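PDB 4DG8: PA1221 from Pseudomonas aeruginosa, which belongs to the ANL superfamily of AMP-binding enzymes, carries a phosphopantetheine attachment region as well, and holds adenosine monophosphate in this crystal structure. Local coordinates for residues N18-L23 with A338-A343; F207-P212 with L220-A225. One frame throughout, in Å; residues are numbered along the deposited sequence.

Interaction 1: N18-L23 with A338-A343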
loop_
_atom_site.group_PDB
_atom_site.type_symbol
_atom_site.label_atom_id
_atom_site.label_comp_id
_atom_site.label_asym_id
_atom_site.label_seq_id
_atom_site.Cartn_x
_atom_site.Cartn_y
_atom_site.Cartn_z
ATOM N N ASN A 18 19.694 15.744 -2.239
ATOM C CA ASN A 18 20.152 17.088 -2.579
ATOM C C ASN A 18 19.651 17.435 -3.974
ATOM O O ASN A 18 20.416 17.451 -4.939
ATOM C CB ASN A 18 21.672 17.246 -2.452
ATOM N N SER A 19 18.352 17.703 -4.054
ATOM C CA SER A 19 17.630 17.943 -5.305
ATOM C C SER A 19 17.027 16.704 -5.932
ATOM O O SER A 19 16.171 16.831 -6.804
ATOM C CB SER A 19 18.539 18.571 -6.363
ATOM O OG SER A 19 19.093 17.552 -7.189
ATOM N N LEU A 20 17.403 15.513 -5.478
ATOM C CA LEU A 20 16.561 14.376 -5.782
ATOM C C LEU A 20 15.315 14.571 -4.932
ATOM O O LEU A 20 14.277 13.956 -5.173
ATOM C CB LEU A 20 17.234 13.041 -5.466
ATOM C CG LEU A 20 18.138 12.477 -6.568
ATOM C CD1 LEU A 20 18.477 11.013 -6.301
ATOM C CD2 LEU A 20 17.500 12.646 -7.944
ATOM N N LEU A 21 15.431 15.448 -3.938
ATOM C CA LEU A 21 14.335 15.707 -3.015
ATOM C C LEU A 21 13.263 16.583 -3.663
ATOM O O LEU A 21 12.157 16.713 -3.146
ATOM C CB LEU A 21 14.862 16.360 -1.744
ATOM C CG LEU A 21 15.951 15.555 -1.040
ATOM C CD1 LEU A 21 16.624 16.401 0.032
ATOM C CD2 LEU A 21 15.382 14.251 -0.461
ATOM N N ASP A 22 13.610 17.164 -4.805
ATOM C CA ASP A 22 12.714 18.006 -5.582
ATOM C C ASP A 22 11.835 17.125 -6.462
ATOM O O ASP A 22 12.349 16.284 -7.209
ATOM C CB ASP A 22 13.555 18.937 -6.458
ATOM C CG ASP A 22 12.717 19.847 -7.353
ATOM O OD1 ASP A 22 11.561 20.167 -6.998
ATOM O OD2 ASP A 22 13.242 20.266 -8.417
ATOM N N LEU A 23 10.519 17.314 -6.380
ATOM C CA LEU A 23 9.595 16.562 -7.232
ATOM C C LEU A 23 9.928 16.693 -8.720
ATOM O O LEU A 23 9.853 15.715 -9.466
ATOM C CB LEU A 23 8.145 16.977 -6.990
ATOM C CG LEU A 23 7.424 16.211 -5.878
ATOM C CD1 LEU A 23 7.857 16.724 -4.504
ATOM C CD2 LEU A 23 5.920 16.328 -6.037
ATOM N N ALA A 338 17.094 6.407 4.352
ATOM C CA ALA A 338 16.235 7.005 3.327
ATOM C C ALA A 338 16.465 6.417 1.929
ATOM O O ALA A 338 17.596 6.270 1.480
ATOM C CB ALA A 338 16.445 8.533 3.288
ATOM N N ILE A 339 15.388 6.070 1.241
ATOM C CA ILE A 339 15.529 5.658 -0.140
ATOM C C ILE A 339 15.826 6.903 -0.956
ATOM O O ILE A 339 15.569 8.032 -0.515
ATOM C CB ILE A 339 14.271 4.944 -0.672
ATOM C CG1 ILE A 339 13.121 5.928 -0.845
ATOM C CG2 ILE A 339 13.846 3.804 0.286
ATOM C CD1 ILE A 339 11.979 5.352 -1.686
ATOM N N ALA A 340 16.393 6.711 -2.140
ATOM C CA ALA A 340 16.665 7.843 -3.027
ATOM C C ALA A 340 15.405 8.709 -3.248
ATOM O O ALA A 340 14.296 8.190 -3.393
ATOM C CB ALA A 340 17.244 7.351 -4.368
ATOM N N GLY A 341 15.580 10.030 -3.256
ATOM C CA GLY A 341 14.468 10.950 -3.469
ATOM C C GLY A 341 13.792 11.320 -2.158
ATOM O O GLY A 341 12.954 12.222 -2.084
ATOM N N THR A 342 14.187 10.628 -1.100
ATOM C CA THR A 342 13.647 10.902 0.220
ATOM C C THR A 342 14.755 11.301 1.188
ATOM O O THR A 342 15.921 10.946 0.992
ATOM C CB THR A 342 12.895 9.673 0.729
ATOM O OG1 THR A 342 11.713 9.512 -0.064
ATOM C CG2 THR A 342 12.516 9.818 2.205
ATOM N N ALA A 343 14.397 12.069 2.209
ATOM C CA ALA A 343 15.297 12.290 3.335
ATOM C C ALA A 343 14.525 12.111 4.640
ATOM O O ALA A 343 13.309 12.255 4.661
ATOM C CB ALA A 343 15.909 13.692 3.265
#
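L20 and L21, in the irregular N-terminal loop ahead of helix 29-39, pack on the type II beta turn I339-T342 that leads into strand 342-347 of the antiparallel sheet. Van der Waals packing by these two leucines makes up one part of the interface. L21 makes the closest approach: its CG lies beside the backbone N, anti to the carbonyl carbon (chi1 -56°), and CD2 is directed at the strand start, 3.4 Å from T342 C and 3.8 Å from A343 CB. The same methyl passes G341 O, so it rests largely on backbone. Y390 of strand 385-390 touches both L21 and A343 and extends this small apolar patch. L20 adds a looser contact, CD1 to A340 CB at 4.3 Å, on the flank of the turn.

No hydrogen bond joins the two segments. The turn is closed from within by T342 N to I339 O, while T342 OG1 is bonded to R191 in helix 186-193. G341, with phi 89°, occupies the third turn position, where a positive phi suits glycine. The remaining polar approach is a CH···O contact: L20 O, which also accepts from H26 NE2, lies 3.5 Å from G341 CA, with 144° at the hydrogen.

Interaction 2: F207-P212 with L220-A225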
loop_
_atom_site.group_PDB
_atom_site.type_symbol
_atom_site.label_atom_id
_atom_site.label_comp_id
_atom_site.label_asym_id
_atom_site.label_seq_id
_atom_site.Cartn_x
_atom_site.Cartn_y
_atom_site.Cartn_z
ATOM N N PHE A 207 8.330 -8.746 -11.472
ATOM C CA PHE A 207 7.700 -8.527 -10.180
ATOM C C PHE A 207 6.426 -9.317 -10.055
ATOM O O PHE A 207 5.586 -9.292 -10.948
ATOM C CB PHE A 207 7.389 -7.043 -9.956
ATOM C CG PHE A 207 8.440 -6.329 -9.203
ATOM C CD1 PHE A 207 9.509 -5.741 -9.869
ATOM C CD2 PHE A 207 8.399 -6.275 -7.821
ATOM C CE1 PHE A 207 10.501 -5.097 -9.166
ATOM C CE2 PHE A 207 9.394 -5.621 -7.111
ATOM C CZ PHE A 207 10.435 -5.033 -7.777
ATOM N N LEU A 208 6.301 -10.032 -8.943
ATOM C CA LEU A 208 5.042 -10.606 -8.558
ATOM C C LEU A 208 4.076 -9.448 -8.319
ATOM O O LEU A 208 4.369 -8.539 -7.547
ATOM C CB LEU A 208 5.220 -11.406 -7.272
ATOM C CG LEU A 208 3.910 -11.892 -6.653
ATOM C CD1 LEU A 208 3.243 -12.865 -7.595
ATOM C CD2 LEU A 208 4.156 -12.543 -5.302
ATOM N N VAL A 209 2.947 -9.469 -9.010
ATOM C CA VAL A 209 1.881 -8.516 -8.754
ATOM C C VAL A 209 0.767 -9.240 -8.023
ATOM O O VAL A 209 0.065 -10.078 -8.592
ATOM C CB VAL A 209 1.344 -7.886 -10.047
ATOM C CG1 VAL A 209 0.069 -7.035 -9.758
ATOM C CG2 VAL A 209 2.424 -7.069 -10.720
ATOM N N ASN A 210 0.645 -8.902 -6.747
ATOM C CA ASN A 210 -0.187 -9.597 -5.783
ATOM C C ASN A 210 -1.053 -8.652 -4.902
ATOM O O ASN A 210 -2.239 -8.894 -4.679
ATOM C CB ASN A 210 0.661 -10.589 -4.971
ATOM C CG ASN A 210 -0.143 -11.287 -3.893
ATOM O OD1 ASN A 210 -1.077 -12.036 -4.185
ATOM N ND2 ASN A 210 0.209 -11.031 -2.639
ATOM N N SER A 211 -0.404 -7.671 -4.285
ATOM C CA SER A 211 -1.069 -6.654 -3.463
ATOM C C SER A 211 -2.172 -5.909 -4.206
ATOM O O SER A 211 -1.933 -5.355 -5.262
ATOM C CB SER A 211 -0.039 -5.643 -2.942
ATOM O OG SER A 211 1.035 -6.300 -2.303
ATOM N N PRO A 212 -3.398 -5.892 -3.650
ATOM C CA PRO A 212 -4.475 -5.167 -4.345
ATOM C C PRO A 212 -4.176 -3.679 -4.428
ATOM O O PRO A 212 -3.379 -3.171 -3.623
ATOM C CB PRO A 212 -5.703 -5.431 -3.463
ATOM C CG PRO A 212 -5.398 -6.747 -2.801
ATOM C CD PRO A 212 -3.912 -6.698 -2.529
ATOM N N LEU A 220 4.834 -0.350 -5.959
ATOM C CA LEU A 220 6.129 -0.982 -6.191
ATOM C C LEU A 220 5.992 -2.190 -7.132
ATOM O O LEU A 220 6.786 -2.363 -8.068
ATOM C CB LEU A 220 6.746 -1.436 -4.868
ATOM C CG LEU A 220 8.022 -2.263 -5.019
ATOM C CD1 LEU A 220 9.123 -1.412 -5.670
ATOM C CD2 LEU A 220 8.452 -2.780 -3.660
ATOM N N GLU A 221 5.016 -3.049 -6.856
ATOM C CA GLU A 221 4.898 -4.271 -7.663
ATOM C C GLU A 221 4.706 -3.989 -9.157
ATOM O O GLU A 221 5.293 -4.648 -10.015
ATOM C CB GLU A 221 3.766 -5.146 -7.141
ATOM C CG GLU A 221 4.034 -5.671 -5.733
ATOM C CD GLU A 221 2.832 -6.354 -5.127
ATOM O OE1 GLU A 221 1.825 -6.569 -5.845
ATOM O OE2 GLU A 221 2.907 -6.678 -3.928
ATOM N N ILE A 222 3.873 -3.006 -9.452
ATOM C CA ILE A 222 3.534 -2.677 -10.823
ATOM C C ILE A 222 4.580 -1.781 -11.457
ATOM O O ILE A 222 5.229 -2.162 -12.441
ATOM C CB ILE A 222 2.140 -2.047 -10.897
ATOM C CG1 ILE A 222 1.111 -3.082 -10.421
ATOM C CG2 ILE A 222 1.838 -1.550 -12.327
ATOM C CD1 ILE A 222 -0.268 -2.491 -10.032
ATOM N N TRP A 223 4.757 -0.586 -10.891
ATOM C CA TRP A 223 5.640 0.378 -11.527
ATOM C C TRP A 223 7.123 0.027 -11.375
ATOM O O TRP A 223 7.937 0.412 -12.199
ATOM C CB TRP A 223 5.313 1.797 -11.053
ATOM C CG TRP A 223 3.878 2.106 -11.349
ATOM C CD1 TRP A 223 2.858 2.233 -10.450
ATOM C CD2 TRP A 223 3.289 2.247 -12.648
ATOM N NE1 TRP A 223 1.669 2.468 -11.111
ATOM C CE2 TRP A 223 1.904 2.476 -12.460
ATOM C CE3 TRP A 223 3.797 2.201 -13.954
ATOM C CZ2 TRP A 223 1.019 2.691 -13.535
ATOM C CZ3 TRP A 223 2.915 2.407 -15.027
ATOM C CH2 TRP A 223 1.547 2.658 -14.804
ATOM N N GLY A 224 7.475 -0.717 -10.333
ATOM C CA GLY A 224 8.845 -1.191 -10.232
ATOM C C GLY A 224 9.255 -2.018 -11.454
ATOM O O GLY A 224 10.383 -1.915 -11.936
ATOM N N ALA A 225 8.351 -2.867 -11.932
ATOM C CA ALA A 225 8.553 -3.560 -13.206
ATOM C C ALA A 225 8.487 -2.639 -14.408
ATOM O O ALA A 225 9.462 -2.513 -15.168
ATOM C CB ALA A 225 7.509 -4.661 -13.382
HETATM O O HOH W 1 2.226 -9.132 -2.429
#
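The F207 ring has L220 O 4.2 Å above one face, over its centre, while G224 C and A225 N approach obliquely at CE1 and CD1. This is the first strand-helix step of the beta-alpha-beta unit formed by strand 206-209, helix 217-226 and strand 231-234; the strand and helix segments run at 141° to each other, their axes 7.4 Å apart. G224 has no side chain, which lets the ring lie close to the helix. F207 CB meets E221 O at 3.2 Å, and V209 CG1 packs on I222 CG1.

The second flat group, the E221 carboxylate, joins the helix to the loop after the strand. Its chain is extended beyond CG (chi2 171°), which carries the carboxylate past L208 O to the backbone of N210 and S211. N210 N gives OE1 a nearly straight bond of 2.8 Å from above the carboxylate plane, whereas S211 N uses the syn lone pair of OE1 at a more bent angle. A water bridges N210 ND2 and OE2. These donors probably favour the ionised carboxylate. S211 OG, itself hydrogen-bonded to a butanediol probably from the crystallisation liquor, donates to OE2 at 2.5 Å, 36° out of the plane.

How the interactions relate
Interaction 2 is buried nearer the middle of the chain, whereas interaction 1 is a partly buried contact farther out; their centres are 22 Å apart and they do not touch. They hold different elements: 207-212 with 220-225 joins neighbours in sequence within one beta-alpha-beta unit, while 18-23 with 338-343 brings the N-terminal loop to the edge of another sheet across more than 300 residues, a span within which interaction 2 is nested. The chemistry follows place. The buried contact combines aromatic packing with a carboxylate gripped by several hydrogen bonds, whereas the outer one depends on leucine methyls and a weak CH···O approach. F317 touches L220 of interaction 2 and I339, which lies in the turn of interaction 1 but not at its interface.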